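Local coordinates for glucanase (Klebsiella pneumoniae, PDB 5GY3), which probably hydrolyses internal beta-1,4-glucosidic linkages in cellulose and related beta-glucans as a family 8 glycoside hydrolase, at residues M184-S189 with K203-K208; S189-D194 with A252-S257. One frame throughout, in Å; residues are numbered along the deposited sequence.

Contact 1. Residues M184-S189 with K203-K208; sequences MGWGKS and KMLPAK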
loop_
_atom_site.group_PDB
_atom_site.type_symbol
_atom_site.label_atom_id
_atom_site.label_comp_id
_atom_site.label_asym_id
_atom_site.label_seq_id
_atom_site.Cartn_x
_atom_site.Cartn_y
_atom_site.Cartn_z
ATOM N N MET A 184 2.723 17.854 -3.210
ATOM C CA MET A 184 3.765 17.444 -2.282
ATOM C C MET A 184 5.126 17.438 -2.972
ATOM O O MET A 184 5.228 17.405 -4.203
ATOM C CB MET A 184 3.464 16.054 -1.722
ATOM C CG MET A 184 2.143 15.941 -0.973
ATOM S SD MET A 184 1.872 14.225 -0.480
ATOM C CE MET A 184 0.248 14.339 0.279
ATOM N N GLY A 185 6.181 17.462 -2.161
ATOM C CA GLY A 185 7.530 17.292 -2.678
ATOM C C GLY A 185 8.465 18.322 -2.086
ATOM O O GLY A 185 8.112 19.504 -2.026
ATOM N N TRP A 186 9.642 17.888 -1.629
ATOM C CA TRP A 186 10.542 18.753 -0.880
ATOM C C TRP A 186 11.979 18.514 -1.323
ATOM O O TRP A 186 12.312 17.467 -1.875
ATOM C CB TRP A 186 10.378 18.540 0.642
ATOM C CG TRP A 186 9.008 18.959 1.027
ATOM C CD1 TRP A 186 8.591 20.230 1.285
ATOM C CD2 TRP A 186 7.833 18.128 1.083
ATOM N NE1 TRP A 186 7.231 20.244 1.531
ATOM C CE2 TRP A 186 6.747 18.968 1.407
ATOM C CE3 TRP A 186 7.597 16.757 0.893
ATOM C CZ2 TRP A 186 5.440 18.485 1.554
ATOM C CZ3 TRP A 186 6.296 16.277 1.043
ATOM C CH2 TRP A 186 5.236 17.146 1.373
ATOM N N GLY A 187 12.824 19.522 -1.073
ATOM C CA GLY A 187 14.237 19.420 -1.397
ATOM C C GLY A 187 14.493 19.389 -2.895
ATOM O O GLY A 187 13.639 19.699 -3.721
ATOM N N LYS A 188 15.717 18.988 -3.238
ATOM C CA LYS A 188 16.094 18.952 -4.649
ATOM C C LYS A 188 15.474 17.784 -5.406
ATOM O O LYS A 188 15.421 17.827 -6.642
ATOM C CB LYS A 188 17.615 18.901 -4.771
ATOM C CG LYS A 188 18.306 20.101 -4.166
ATOM C CD LYS A 188 19.814 19.906 -4.201
ATOM C CE LYS A 188 20.538 21.168 -3.767
ATOM N NZ LYS A 188 22.011 21.013 -3.901
ATOM N N SER A 189 15.016 16.736 -4.710
ATOM C CA SER A 189 14.371 15.628 -5.408
ATOM C C SER A 189 12.895 15.890 -5.697
ATOM O O SER A 189 12.315 15.185 -6.527
ATOM C CB SER A 189 14.495 14.339 -4.594
ATOM O OG SER A 189 13.681 14.423 -3.429
ATOM N N LYS A 203 -1.264 23.909 3.475
ATOM C CA LYS A 203 0.195 23.843 3.506
ATOM C C LYS A 203 0.644 22.455 3.940
ATOM O O LYS A 203 0.149 21.926 4.937
ATOM C CB LYS A 203 0.757 24.895 4.467
ATOM C CG LYS A 203 2.281 24.881 4.572
ATOM C CD LYS A 203 2.775 25.781 5.704
ATOM C CE LYS A 203 4.296 25.770 5.802
ATOM N NZ LYS A 203 4.757 26.559 6.979
ATOM N N MET A 204 1.600 21.872 3.210
ATOM C CA MET A 204 2.139 20.562 3.554
ATOM C C MET A 204 3.640 20.618 3.812
ATOM O O MET A 204 4.370 21.416 3.210
ATOM C CB MET A 204 1.846 19.544 2.437
ATOM C CG MET A 204 0.389 19.181 2.401
ATOM S SD MET A 204 -0.049 17.976 1.127
ATOM C CE MET A 204 0.004 19.021 -0.340
ATOM N N LEU A 205 4.091 19.745 4.707
ATOM C CA LEU A 205 5.498 19.530 5.001
ATOM C C LEU A 205 5.658 18.083 5.402
ATOM O O LEU A 205 4.678 17.440 5.803
ATOM C CB LEU A 205 5.989 20.430 6.138
ATOM C CG LEU A 205 6.014 21.920 5.818
ATOM C CD1 LEU A 205 6.043 22.656 7.094
ATOM C CD2 LEU A 205 7.223 22.285 4.975
ATOM N N PRO A 206 6.871 17.538 5.340
ATOM C CA PRO A 206 7.114 16.240 5.981
ATOM C C PRO A 206 6.687 16.300 7.443
ATOM O O PRO A 206 6.923 17.298 8.140
ATOM C CB PRO A 206 8.628 16.042 5.832
ATOM C CG PRO A 206 8.999 16.875 4.625
ATOM C CD PRO A 206 8.087 18.092 4.707
ATOM N N ALA A 207 6.025 15.240 7.907
ATOM C CA ALA A 207 5.461 15.269 9.251
ATOM C C ALA A 207 6.569 15.321 10.302
ATOM O O ALA A 207 7.649 14.751 10.127
ATOM C CB ALA A 207 4.569 14.051 9.478
ATOM N N LYS A 208 6.282 16.007 11.417
ATOM C CA LYS A 208 7.303 16.219 12.448
ATOM C C LYS A 208 7.757 14.916 13.086
ATOM O O LYS A 208 8.917 14.797 13.499
ATOM C CB LYS A 208 6.783 17.133 13.569
ATOM C CG LYS A 208 6.202 18.458 13.160
ATOM C CD LYS A 208 5.928 19.359 14.383
ATOM C CE LYS A 208 5.534 18.562 15.629
ATOM N NZ LYS A 208 4.170 17.934 15.591
#
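The indole of Trp-186 lies flat under Pro-206, a proline-tryptophan CH-pi contact at the outer strand of a small three-stranded antiparallel sheet. Strand 204-206 forms one rim of that sheet, and residues 184-189 begin the loop that leaves helix 167-183. Pro-206 CD stands 3.6 Å from the centroid of the five-membered ring of Trp-186 and 12° off the ring normal, so a C-H bond can point into the pi cloud; Pro-206 CG continues the cover toward the six-membered ring. With chi1 at -64°, CG of Trp-186 sits opposite its own carbonyl carbon, and the ring swings across to the strand. The backbone of Leu-205 occupies the rim of the same face, whereas Met-204 CB meets the indole in its plane, 3.8 Å from Trp-186 CZ2. Between the two methionines the side chains cross at about a right angle: that of Met-184 is extended, that of Met-204 bends at its thioether. Val-196 of the middle strand touches both methionines and Trp-186, so the start of the loop packs on the sheet; Met-204 also touches Leu-180 and Gln-183 of helix 167-183. The thioether sulfur Met-204 SD rests 3.7 Å from both Met-184 CG and Met-184 CE.

Contact 2. Residues S189-D194 with A252-S257; sequences SHLPSD and AWINVS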
loop_
_atom_site.group_PDB
_atom_site.type_symbol
_atom_site.label_atom_id
_atom_site.label_comp_id
_atom_site.label_asym_id
_atom_site.label_seq_id
_atom_site.Cartn_x
_atom_site.Cartn_y
_atom_site.Cartn_z
ATOM N N SER A 189 15.016 16.736 -4.710
ATOM C CA SER A 189 14.371 15.628 -5.408
ATOM C C SER A 189 12.895 15.890 -5.697
ATOM O O SER A 189 12.315 15.185 -6.527
ATOM C CB SER A 189 14.495 14.339 -4.594
ATOM O OG SER A 189 13.681 14.423 -3.429
ATOM N N HIS A 190 12.287 16.874 -5.028
ATOM C CA HIS A 190 10.858 17.179 -5.168
ATOM C C HIS A 190 10.003 15.942 -4.921
ATOM O O HIS A 190 8.963 15.742 -5.553
ATOM C CB HIS A 190 10.544 17.787 -6.539
ATOM C CG HIS A 190 11.402 18.964 -6.875
ATOM N ND1 HIS A 190 11.261 20.185 -6.251
ATOM C CD2 HIS A 190 12.413 19.109 -7.765
ATOM C CE1 HIS A 190 12.148 21.033 -6.745
ATOM N NE2 HIS A 190 12.865 20.402 -7.658
ATOM N N LEU A 191 10.437 15.107 -3.987
ATOM C CA LEU A 191 9.704 13.889 -3.682
ATOM C C LEU A 191 8.980 14.011 -2.348
ATOM O O LEU A 191 9.400 14.766 -1.467
ATOM C CB LEU A 191 10.653 12.683 -3.639
ATOM C CG LEU A 191 11.214 12.226 -4.988
ATOM C CD1 LEU A 191 12.244 11.156 -4.754
ATOM C CD2 LEU A 191 10.085 11.695 -5.899
ATOM N N PRO A 192 7.894 13.266 -2.158
ATOM C CA PRO A 192 7.237 13.224 -0.845
ATOM C C PRO A 192 7.930 12.257 0.112
ATOM O O PRO A 192 8.589 11.297 -0.287
ATOM C CB PRO A 192 5.827 12.732 -1.186
ATOM C CG PRO A 192 6.067 11.781 -2.325
ATOM C CD PRO A 192 7.229 12.374 -3.128
ATOM N N SER A 193 7.758 12.532 1.402
ATOM C CA SER A 193 8.244 11.651 2.460
ATOM C C SER A 193 7.208 10.570 2.783
ATOM O O SER A 193 6.086 10.564 2.261
ATOM C CB SER A 193 8.578 12.469 3.706
ATOM O OG SER A 193 7.500 13.330 4.046
ATOM N N ASP A 194 7.610 9.628 3.643
ATOM C CA ASP A 194 6.684 8.591 4.103
ATOM C C ASP A 194 5.433 9.205 4.726
ATOM O O ASP A 194 4.311 8.744 4.480
ATOM C CB ASP A 194 7.361 7.684 5.139
ATOM C CG ASP A 194 8.477 6.823 4.563
ATOM O OD1 ASP A 194 8.452 6.481 3.364
ATOM O OD2 ASP A 194 9.390 6.463 5.355
ATOM N N ALA A 252 18.538 3.763 -1.409
ATOM C CA ALA A 252 17.303 3.129 -0.951
ATOM C C ALA A 252 16.341 4.118 -0.309
ATOM O O ALA A 252 15.145 3.822 -0.219
ATOM C CB ALA A 252 17.615 2.009 0.046
ATOM N N TRP A 253 16.836 5.254 0.184
ATOM C CA TRP A 253 15.969 6.322 0.658
ATOM C C TRP A 253 16.649 7.665 0.426
ATOM O O TRP A 253 17.861 7.738 0.197
ATOM C CB TRP A 253 15.599 6.170 2.147
ATOM C CG TRP A 253 16.753 5.966 3.120
ATOM C CD1 TRP A 253 17.165 4.777 3.662
ATOM C CD2 TRP A 253 17.603 6.979 3.693
ATOM N NE1 TRP A 253 18.222 4.986 4.523
ATOM C CE2 TRP A 253 18.508 6.325 4.561
ATOM C CE3 TRP A 253 17.678 8.372 3.571
ATOM C CZ2 TRP A 253 19.487 7.015 5.278
ATOM C CZ3 TRP A 253 18.655 9.055 4.286
ATOM C CH2 TRP A 253 19.542 8.374 5.135
ATOM N N ILE A 254 15.851 8.734 0.485
ATOM C CA ILE A 254 16.392 10.092 0.509
ATOM C C ILE A 254 15.650 10.905 1.561
ATOM O O ILE A 254 14.426 10.811 1.694
ATOM C CB ILE A 254 16.319 10.774 -0.882
ATOM C CG1 ILE A 254 16.745 12.243 -0.778
ATOM C CG2 ILE A 254 14.914 10.670 -1.488
ATOM C CD1 ILE A 254 16.999 12.903 -2.119
ATOM N N ASN A 255 16.401 11.667 2.352
ATOM C CA ASN A 255 15.804 12.658 3.245
ATOM C C ASN A 255 15.403 13.859 2.393
ATOM O O ASN A 255 16.264 14.552 1.842
ATOM C CB ASN A 255 16.801 13.039 4.336
ATOM C CG ASN A 255 16.231 14.027 5.342
ATOM O OD1 ASN A 255 15.602 15.029 4.985
ATOM N ND2 ASN A 255 16.466 13.751 6.617
ATOM N N VAL A 256 14.097 14.102 2.250
ATOM C CA VAL A 256 13.663 15.122 1.293
ATOM C C VAL A 256 13.816 16.523 1.855
ATOM O O VAL A 256 13.712 17.498 1.099
ATOM C CB VAL A 256 12.212 14.890 0.822
ATOM C CG1 VAL A 256 12.085 13.518 0.133
ATOM C CG2 VAL A 256 11.240 15.006 1.981
ATOM N N SER A 257 14.100 16.651 3.152
ATOM C CA SER A 257 14.327 17.958 3.760
ATOM C C SER A 257 15.782 18.390 3.662
ATOM O O SER A 257 16.060 19.570 3.422
ATOM C CB SER A 257 13.890 17.946 5.222
ATOM O OG SER A 257 12.478 17.998 5.309
#
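Leu-191 and Val-256 bring the two backbones to their nearest approach, with their CA atoms 6.5 Å apart and no hydrogen bond between the segments. Residues 189-194 are an irregular loop, while 252-257 contain the short strand 254-255, whose antiparallel partner is strand 213-214. Contact therefore rests on apolar side chains packed against each other and against the loop backbone, chiefly the Leu-191 carbonyl. Val-256 turns CB and both methyls toward that carbonyl, CG1 coming to 3.4 Å from Leu-191 O, while CG2 also lies 4.1 Å from Ser-193 CB. Val-256 CG1 also meets Leu-191 CB at 4.1 Å. Two residues earlier, within the strand, Ile-254 projects toward the same loop. Its chi1 of 174° carries CG1 away from the backbone N, and CD1 ends 3.8 Å from Ser-189 CB; the CG2 branch is directed at Leu-191 CD1. Ser-189 OG lies beside Ile-254 CD1 and accepts a weak hydrogen bond from Leu-191 N, while Ser-193 OG is bonded to Trp-195 O. Trp-241 and Trp-238 of helix 236-243 cover the buried layer further. Asn-255 OD1 accepts from Ser-257 N at 2.9 Å, in the carbonyl plane, forming an Asx turn, with Thr-258 N a second donor. The turn follows strand 254-255 of a two-stranded antiparallel sheet, its strands distant in sequence, against which the loop between helix 167-183 and strand 196-199 packs.

How the contacts relate
Contacts 1 and 2 use successive parts of one loop, share Ser-189, and have centres about 8 Å apart. A probable hydrogen bond from Trp-186 N to Leu-191 O, 3.1 Å, would tie the two parts of the loop together, so the carbonyl that Val-256 packs against probably also holds the backbone of Trp-186. Packing runs on across the junction: Trp-186 CZ3 lies 3.7 Å from Pro-192 CA, and Pro-206 CB is 3.4 Å from Ser-193 OG. Pro-206 thus serves both contacts, touching Val-256 as well. Their segments alternate along the chain, and both contacts lie away from the predicted nucleophile Asp-87.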